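Local coordinates for Lmo2470 protein (Listeria monocytogenes EGD-e, PDB 5HL3), which is an internalin with leucine-rich repeats that interacts with host afadin, facilitates basement membrane crossing and binds calcium, at residues A12-V17 against K29-D34; E240-D245 against E251-V256; G267-Q272 against I282-Y287. One frame throughout, in Å; residues are numbered along the deposited sequence.

Contact 1 of 3, residues A12-V17 against K29-D34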
# COMPACT_ATOMS: atom_id res chain seq x y z
N ALA A 12 34.73 29.67 1.15
CA ALA A 12 33.71 30.72 1.35
C ALA A 12 32.87 30.44 2.57
O ALA A 12 32.67 29.28 2.91
CB ALA A 12 32.79 30.79 0.12
N PRO A 13 32.32 31.50 3.18
CA PRO A 13 31.31 31.29 4.24
C PRO A 13 30.13 30.46 3.73
O PRO A 13 29.70 30.62 2.59
CB PRO A 13 30.87 32.72 4.60
CG PRO A 13 32.07 33.55 4.28
CD PRO A 13 32.61 32.95 3.01
N ILE A 14 29.61 29.61 4.60
CA ILE A 14 28.44 28.76 4.27
C ILE A 14 27.29 29.61 3.71
O ILE A 14 26.65 29.24 2.71
CB ILE A 14 28.00 27.95 5.53
CG1 ILE A 14 29.02 26.86 5.83
CG2 ILE A 14 26.62 27.33 5.33
CD1 ILE A 14 28.83 26.21 7.18
N ILE A 15 27.03 30.75 4.34
CA ILE A 15 25.92 31.61 3.94
C ILE A 15 26.10 32.21 2.54
O ILE A 15 25.11 32.59 1.92
CB ILE A 15 25.67 32.69 5.02
CG1 ILE A 15 24.35 33.46 4.81
CG2 ILE A 15 26.85 33.66 5.12
CD1 ILE A 15 23.10 32.62 4.83
N ASP A 16 27.34 32.30 2.06
CA ASP A 16 27.59 32.78 0.71
C ASP A 16 27.41 31.65 -0.32
O ASP A 16 26.87 31.87 -1.42
CB ASP A 16 28.96 33.40 0.60
CG ASP A 16 29.11 34.67 1.47
OD1 ASP A 16 28.11 35.36 1.77
OD2 ASP A 16 30.25 34.95 1.77
N VAL A 17 27.78 30.41 0.04
CA VAL A 17 27.58 29.27 -0.85
C VAL A 17 26.10 28.92 -0.97
O VAL A 17 25.62 28.61 -2.06
CB VAL A 17 28.35 28.03 -0.31
CG1 VAL A 17 28.15 26.83 -1.23
CG2 VAL A 17 29.84 28.33 -0.13
N LYS A 29 24.60 22.48 9.96
CA LYS A 29 24.41 21.28 10.78
C LYS A 29 25.01 20.06 10.06
O LYS A 29 25.71 19.25 10.68
CB LYS A 29 22.93 21.08 11.07
CG LYS A 29 22.69 19.92 12.02
CD LYS A 29 21.22 19.76 12.33
CE LYS A 29 20.98 18.40 12.97
NZ LYS A 29 19.58 17.95 12.92
N ASN A 30 24.74 19.90 8.76
CA ASN A 30 25.32 18.79 8.00
C ASN A 30 26.85 18.80 8.03
O ASN A 30 27.49 17.75 8.13
CB ASN A 30 24.85 18.85 6.54
CG ASN A 30 23.43 18.33 6.34
OD1 ASN A 30 23.07 17.30 6.89
ND2 ASN A 30 22.66 19.02 5.53
N LEU A 31 27.44 20.00 8.02
CA LEU A 31 28.90 20.18 8.01
C LEU A 31 29.50 20.23 9.42
O LEU A 31 30.71 20.42 9.58
CB LEU A 31 29.20 21.50 7.26
CG LEU A 31 28.98 21.44 5.74
CD1 LEU A 31 28.71 22.81 5.16
CD2 LEU A 31 30.19 20.80 5.07
N ASN A 32 28.67 20.10 10.44
CA ASN A 32 29.10 20.24 11.83
C ASN A 32 29.87 21.54 12.09
O ASN A 32 30.91 21.54 12.75
CB ASN A 32 29.88 19.03 12.34
CG ASN A 32 29.98 19.03 13.87
OD1 ASN A 32 29.12 19.57 14.57
ND2 ASN A 32 31.02 18.41 14.39
N LYS A 33 29.37 22.64 11.54
CA LYS A 33 29.92 23.96 11.80
C LYS A 33 28.94 24.69 12.73
O LYS A 33 27.72 24.56 12.57
CB LYS A 33 30.08 24.76 10.50
CG LYS A 33 31.15 24.23 9.58
CD LYS A 33 32.55 24.44 10.15
CE LYS A 33 33.64 24.25 9.13
NZ LYS A 33 34.99 24.29 9.76
N ASP A 34 29.47 25.46 13.67
CA ASP A 34 28.59 26.12 14.63
C ASP A 34 27.87 27.33 14.06
O ASP A 34 26.84 27.74 14.61
CB ASP A 34 29.35 26.55 15.88
CG ASP A 34 29.79 25.37 16.74
OD1 ASP A 34 29.21 24.26 16.63
OD2 ASP A 34 30.70 25.61 17.56
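I14 meets L31 and K33 with the far end of its side chain. CG1 lies anti to the carbonyl carbon and beside the backbone N (chi1 -71°), and chi2 is extended, which carries CD1 straight across to the other segment. There I14 CD1 comes to 4.0 Å from CD1 of L31. The two side chains reach toward each other tip to tip, methyl on methyl.

K33 takes part with the root of its chain. CD1 of I14 sits 3.8 Å from CB of K33 and 3.9 Å from CG of K33, and the two side chains cross obliquely. The K33 chain bends at chi2 (-68°). Past the bend it leads away from I14, and it passes beside D38, a residue seen to bind calcium in a structure of this protein, though that ion is not assigned to this chain in the model. The aliphatic carbons therefore pack while the ammonium end lies elsewhere.

P13 stands at the N-cap position of helix 14-17, and its O takes the first-turn bonds from D16 N and V17 N. N32 has positive phi and closes helix 21-30 in a Schellman motif, after which the chain turns to place K33 near I14. I40 of strand 39-40 touches I14, L31 and K33.

The cap region of internalins is a small helical unit before the repeats, and this contact joins the start of helix 14-17 to the turn that follows helix 21-30. No hydrogen bond or ion pair crosses it. Cohesion between the segments rests on a few van der Waals contacts around one buried isoleucine.

Contact 2 of 3, residues E240-D245 against E251-V256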
# COMPACT_ATOMS: atom_id res chain seq x y z
N GLU A 240 4.36 -16.88 -1.34
CA GLU A 240 4.36 -17.43 0.03
C GLU A 240 3.22 -16.87 0.87
O GLU A 240 2.69 -17.59 1.74
CB GLU A 240 5.69 -17.14 0.74
CG GLU A 240 6.93 -17.77 0.09
CD GLU A 240 8.27 -17.31 0.68
OE1 GLU A 240 8.33 -16.48 1.62
OE2 GLU A 240 9.32 -17.83 0.20
N SER A 241 2.85 -15.61 0.66
CA SER A 241 1.80 -14.98 1.46
C SER A 241 0.92 -14.12 0.58
O SER A 241 1.41 -13.21 -0.09
CB SER A 241 2.38 -14.12 2.58
OG SER A 241 1.31 -13.53 3.33
N LEU A 242 -0.37 -14.40 0.61
CA LEU A 242 -1.38 -13.59 -0.08
C LEU A 242 -2.38 -13.16 0.99
O LEU A 242 -3.18 -13.97 1.48
CB LEU A 242 -2.08 -14.40 -1.17
CG LEU A 242 -3.27 -13.76 -1.90
CD1 LEU A 242 -2.84 -12.49 -2.57
CD2 LEU A 242 -3.84 -14.71 -2.93
N ASN A 243 -2.37 -11.88 1.33
CA ASN A 243 -3.24 -11.39 2.40
C ASN A 243 -4.54 -10.89 1.78
O ASN A 243 -4.52 -9.93 1.04
CB ASN A 243 -2.54 -10.30 3.21
CG ASN A 243 -3.28 -9.97 4.50
OD1 ASN A 243 -4.51 -10.10 4.59
ND2 ASN A 243 -2.55 -9.55 5.49
N LEU A 244 -5.64 -11.58 2.10
CA LEU A 244 -6.97 -11.22 1.58
C LEU A 244 -7.87 -10.78 2.73
O LEU A 244 -9.10 -10.69 2.55
CB LEU A 244 -7.60 -12.41 0.84
CG LEU A 244 -6.78 -12.92 -0.34
CD1 LEU A 244 -7.44 -14.13 -1.02
CD2 LEU A 244 -6.50 -11.85 -1.37
N ASP A 245 -7.32 -10.48 3.88
CA ASP A 245 -8.15 -10.14 5.05
C ASP A 245 -9.01 -8.92 4.76
O ASP A 245 -8.63 -8.01 4.03
CB ASP A 245 -7.24 -9.85 6.26
CG ASP A 245 -7.85 -10.20 7.59
OD1 ASP A 245 -8.57 -11.19 7.66
OD2 ASP A 245 -7.47 -9.55 8.59
N GLU A 251 -15.55 -17.09 -1.92
CA GLU A 251 -14.71 -18.23 -2.27
C GLU A 251 -13.30 -17.70 -2.44
O GLU A 251 -13.11 -16.61 -2.98
CB GLU A 251 -15.18 -18.92 -3.57
CG GLU A 251 -14.46 -20.23 -3.89
CD GLU A 251 -14.97 -20.92 -5.12
OE1 GLU A 251 -15.14 -20.23 -6.16
OE2 GLU A 251 -15.16 -22.17 -5.07
N LEU A 252 -12.32 -18.47 -1.98
CA LEU A 252 -10.90 -18.09 -2.11
C LEU A 252 -10.30 -18.75 -3.36
O LEU A 252 -10.75 -19.82 -3.79
CB LEU A 252 -10.12 -18.55 -0.90
CG LEU A 252 -10.64 -17.98 0.43
CD1 LEU A 252 -10.00 -18.67 1.64
CD2 LEU A 252 -10.46 -16.48 0.47
N PRO A 253 -9.24 -18.16 -3.92
CA PRO A 253 -8.62 -18.73 -5.12
C PRO A 253 -7.88 -20.02 -4.80
O PRO A 253 -6.86 -20.03 -4.10
CB PRO A 253 -7.67 -17.62 -5.61
CG PRO A 253 -7.42 -16.79 -4.41
CD PRO A 253 -8.69 -16.83 -3.60
N SER A 254 -8.37 -21.10 -5.38
CA SER A 254 -7.91 -22.43 -5.03
C SER A 254 -6.44 -22.71 -5.34
O SER A 254 -5.79 -23.49 -4.62
CB SER A 254 -8.81 -23.51 -5.66
OG SER A 254 -8.69 -23.55 -7.08
N ASN A 255 -5.90 -22.11 -6.40
CA ASN A 255 -4.52 -22.40 -6.79
C ASN A 255 -3.47 -21.97 -5.78
O ASN A 255 -2.38 -22.51 -5.76
CB ASN A 255 -4.17 -21.74 -8.13
CG ASN A 255 -4.95 -22.31 -9.28
OD1 ASN A 255 -5.50 -23.43 -9.22
ND2 ASN A 255 -5.00 -21.55 -10.37
N VAL A 256 -3.82 -21.00 -4.94
CA VAL A 256 -2.89 -20.42 -3.99
C VAL A 256 -3.43 -20.46 -2.57
O VAL A 256 -2.98 -19.72 -1.70
CB VAL A 256 -2.56 -18.96 -4.42
CG1 VAL A 256 -1.81 -18.95 -5.74
CG2 VAL A 256 -3.80 -18.09 -4.47
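L242 and L244 both point from the strand side toward the loop 251-256. With CG anti to the backbone N (chi1 173°), L242 extends away from its strand and brings CD2 to V256. CD2 of L242 packs against CG2 of V256 at 3.7 Å, with the two side chains crossing at a slant. L242 CD2 also lies 4.4 Å from CG of P253, a looser touch on the proline ring.

L244 uses its CD1 methyl for two neighbours. CD1 of L244 points at CD of P253, at 3.9 Å. CD2 of L252 is 4.1 Å from L244 CD1, but here the side chains slide past each other in opposite directions. P253 thus bridges the two leucines, offering CG to one and CD to the other.

Backbone bonds lie in the next shell. L242 is paired with T259 and Y261 of the following repeat strand region, and S241 with T217 and L219 of the preceding one. N243 OD1 accepts from D245 N at 2.9 Å, nearly in line with the side-chain C=O (162°). This is an Asx turn, and it shapes the chain just after the strand. D245 OD1 in turn accepts from the backbone N of Q263 and S264. On the loop side, N232 bonds to N255 N and S254 OG, L252 N donates to Q289 OE1, and the L252 side chain packs on M290 of helix 285-292 and on I260.

This is the interior of a leucine-rich repeat coil, with L242 of the strand and L244 just beyond it facing the returning segment. All five touching residues are buried and apolar. The contact is held by dispersion and the hydrophobic effect, while hydrogen bonds of the strand and the loop surround it.

Contact 3 of 3, residues G267-Q272 against I282-Y287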
# COMPACT_ATOMS: atom_id res chain seq x y z
N GLY A 267 -19.55 -10.61 3.29
CA GLY A 267 -20.05 -10.83 1.97
C GLY A 267 -21.55 -10.84 1.91
O GLY A 267 -22.22 -10.83 2.94
N GLU A 268 -22.04 -10.85 0.68
CA GLU A 268 -23.47 -10.88 0.39
C GLU A 268 -23.75 -12.12 -0.43
O GLU A 268 -23.03 -12.42 -1.40
CB GLU A 268 -23.89 -9.64 -0.42
CG GLU A 268 -23.58 -8.29 0.21
CD GLU A 268 -24.37 -7.94 1.47
OE1 GLU A 268 -25.62 -8.09 1.52
OE2 GLU A 268 -23.75 -7.38 2.39
N LEU A 269 -24.78 -12.86 -0.03
CA LEU A 269 -25.21 -14.06 -0.74
C LEU A 269 -26.49 -13.77 -1.54
O LEU A 269 -27.12 -12.72 -1.37
CB LEU A 269 -25.36 -15.25 0.22
CG LEU A 269 -24.20 -15.44 1.18
CD1 LEU A 269 -24.45 -16.64 2.08
CD2 LEU A 269 -22.91 -15.59 0.40
N PRO A 270 -26.90 -14.70 -2.43
CA PRO A 270 -28.07 -14.40 -3.25
C PRO A 270 -29.40 -14.28 -2.49
O PRO A 270 -29.60 -14.92 -1.45
CB PRO A 270 -28.11 -15.62 -4.21
CG PRO A 270 -26.69 -16.08 -4.27
CD PRO A 270 -26.24 -15.95 -2.86
N ASP A 271 -30.28 -13.43 -3.00
CA ASP A 271 -31.64 -13.35 -2.48
C ASP A 271 -32.31 -14.73 -2.60
O ASP A 271 -32.08 -15.44 -3.58
CB ASP A 271 -32.51 -12.36 -3.28
CG ASP A 271 -32.01 -10.93 -3.25
OD1 ASP A 271 -31.30 -10.53 -2.31
OD2 ASP A 271 -32.32 -10.20 -4.22
N GLN A 272 -33.15 -15.07 -1.64
CA GLN A 272 -33.97 -16.27 -1.75
C GLN A 272 -35.43 -15.97 -1.43
O GLN A 272 -35.73 -15.08 -0.65
CB GLN A 272 -33.48 -17.36 -0.81
CG GLN A 272 -32.13 -17.90 -1.16
CD GLN A 272 -31.83 -19.20 -0.42
OE1 GLN A 272 -32.70 -20.08 -0.33
NE2 GLN A 272 -30.63 -19.31 0.12
N ILE A 282 -27.78 -22.32 2.21
CA ILE A 282 -26.84 -21.50 1.45
C ILE A 282 -25.59 -22.28 1.07
O ILE A 282 -25.18 -23.23 1.77
CB ILE A 282 -26.37 -20.23 2.25
CG1 ILE A 282 -25.70 -20.61 3.59
CG2 ILE A 282 -27.54 -19.28 2.48
CD1 ILE A 282 -24.94 -19.49 4.27
N ASP A 283 -24.98 -21.83 -0.01
CA ASP A 283 -23.62 -22.21 -0.38
C ASP A 283 -22.68 -21.19 0.27
O ASP A 283 -23.01 -20.01 0.39
CB ASP A 283 -23.42 -22.16 -1.90
CG ASP A 283 -24.22 -23.18 -2.64
OD1 ASP A 283 -24.57 -24.23 -2.09
OD2 ASP A 283 -24.49 -22.91 -3.84
N LEU A 284 -21.53 -21.65 0.73
CA LEU A 284 -20.52 -20.72 1.29
C LEU A 284 -19.15 -21.32 1.13
O LEU A 284 -18.58 -21.83 2.10
CB LEU A 284 -20.84 -20.34 2.74
CG LEU A 284 -20.05 -19.17 3.34
CD1 LEU A 284 -20.11 -17.95 2.47
CD2 LEU A 284 -20.56 -18.89 4.75
N PRO A 285 -18.61 -21.29 -0.10
CA PRO A 285 -17.39 -22.03 -0.36
C PRO A 285 -16.23 -21.65 0.56
O PRO A 285 -15.48 -22.53 0.98
CB PRO A 285 -17.11 -21.74 -1.84
CG PRO A 285 -18.49 -21.53 -2.42
CD PRO A 285 -19.20 -20.74 -1.35
N ILE A 286 -16.10 -20.38 0.88
CA ILE A 286 -15.02 -19.91 1.74
C ILE A 286 -15.02 -20.58 3.10
O ILE A 286 -13.94 -20.90 3.65
CB ILE A 286 -15.00 -18.37 1.86
CG1 ILE A 286 -13.78 -17.89 2.67
CG2 ILE A 286 -16.31 -17.82 2.45
CD1 ILE A 286 -13.56 -16.39 2.64
N TYR A 287 -16.19 -20.85 3.68
CA TYR A 287 -16.24 -21.53 4.97
C TYR A 287 -15.57 -22.88 4.86
O TYR A 287 -14.73 -23.26 5.71
CB TYR A 287 -17.70 -21.68 5.52
CG TYR A 287 -17.73 -22.69 6.65
CD1 TYR A 287 -17.25 -22.34 7.93
CD2 TYR A 287 -18.08 -24.01 6.43
CE1 TYR A 287 -17.18 -23.27 8.94
CE2 TYR A 287 -17.99 -24.96 7.45
CZ TYR A 287 -17.55 -24.58 8.70
OH TYR A 287 -17.47 -25.53 9.71
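L269 turns CG anti to its carbonyl carbon (chi1 -47°), and the extended chi2 brings both methyls to the segment 282-287. I282 holds CG1 between its backbone N and carbonyl carbon (chi1 58°), and I282 CD1 then comes to 3.6 Å from CD1 of L269. The two side chains cross at about a right angle. L269 CD1 also lies 4.0 Å from D283 O, a packing contact. The other methyl, L269 CD2, is 4.2 Å from CD1 of L284.

Q272 also crosses I282 at about a right angle. Q272 NE2 lies 3.9 Å from CG2 of I282, but the polar partner of NE2 is the carbonyl of T281, to which it donates a hydrogen bond.

Around this pair, I282 touches W356, V340 and I324, and L284 touches Y354 and Y342. L269 and Q272 are joined through the backbone to strand 350-360, while I282 pairs with I324.

Strands 265-274 and 280-283 are the outermost of one mixed sheet. The side chains meet where the two edge strands approach, at a partly buried margin of the domain core. This is consistent with the beta-sandwich of the E-set clan, to which this region's sequence family belongs.

Contact 1 lies at the N-terminal end of the elongated chain, and contacts 2 and 3 lie on the other side of its centre. The centres of contacts 1 and 2 are about 55 Å apart. Contact 2 is fully buried inside the repeat coil. Contacts 1 and 3 are partly buried and belong to the flanking domains. Contacts 2 and 3 touch directly: L252 CD2 packs on I286 CD1 at 3.8 Å, and E251 CG on P285 CB at 3.7 Å. This joins the last repeats to helix 285-292. No hydrogen bond crosses any of the three. Contact 2 is purely apolar, whereas contacts 1 and 3 also use the carbons or amide of a polar side chain.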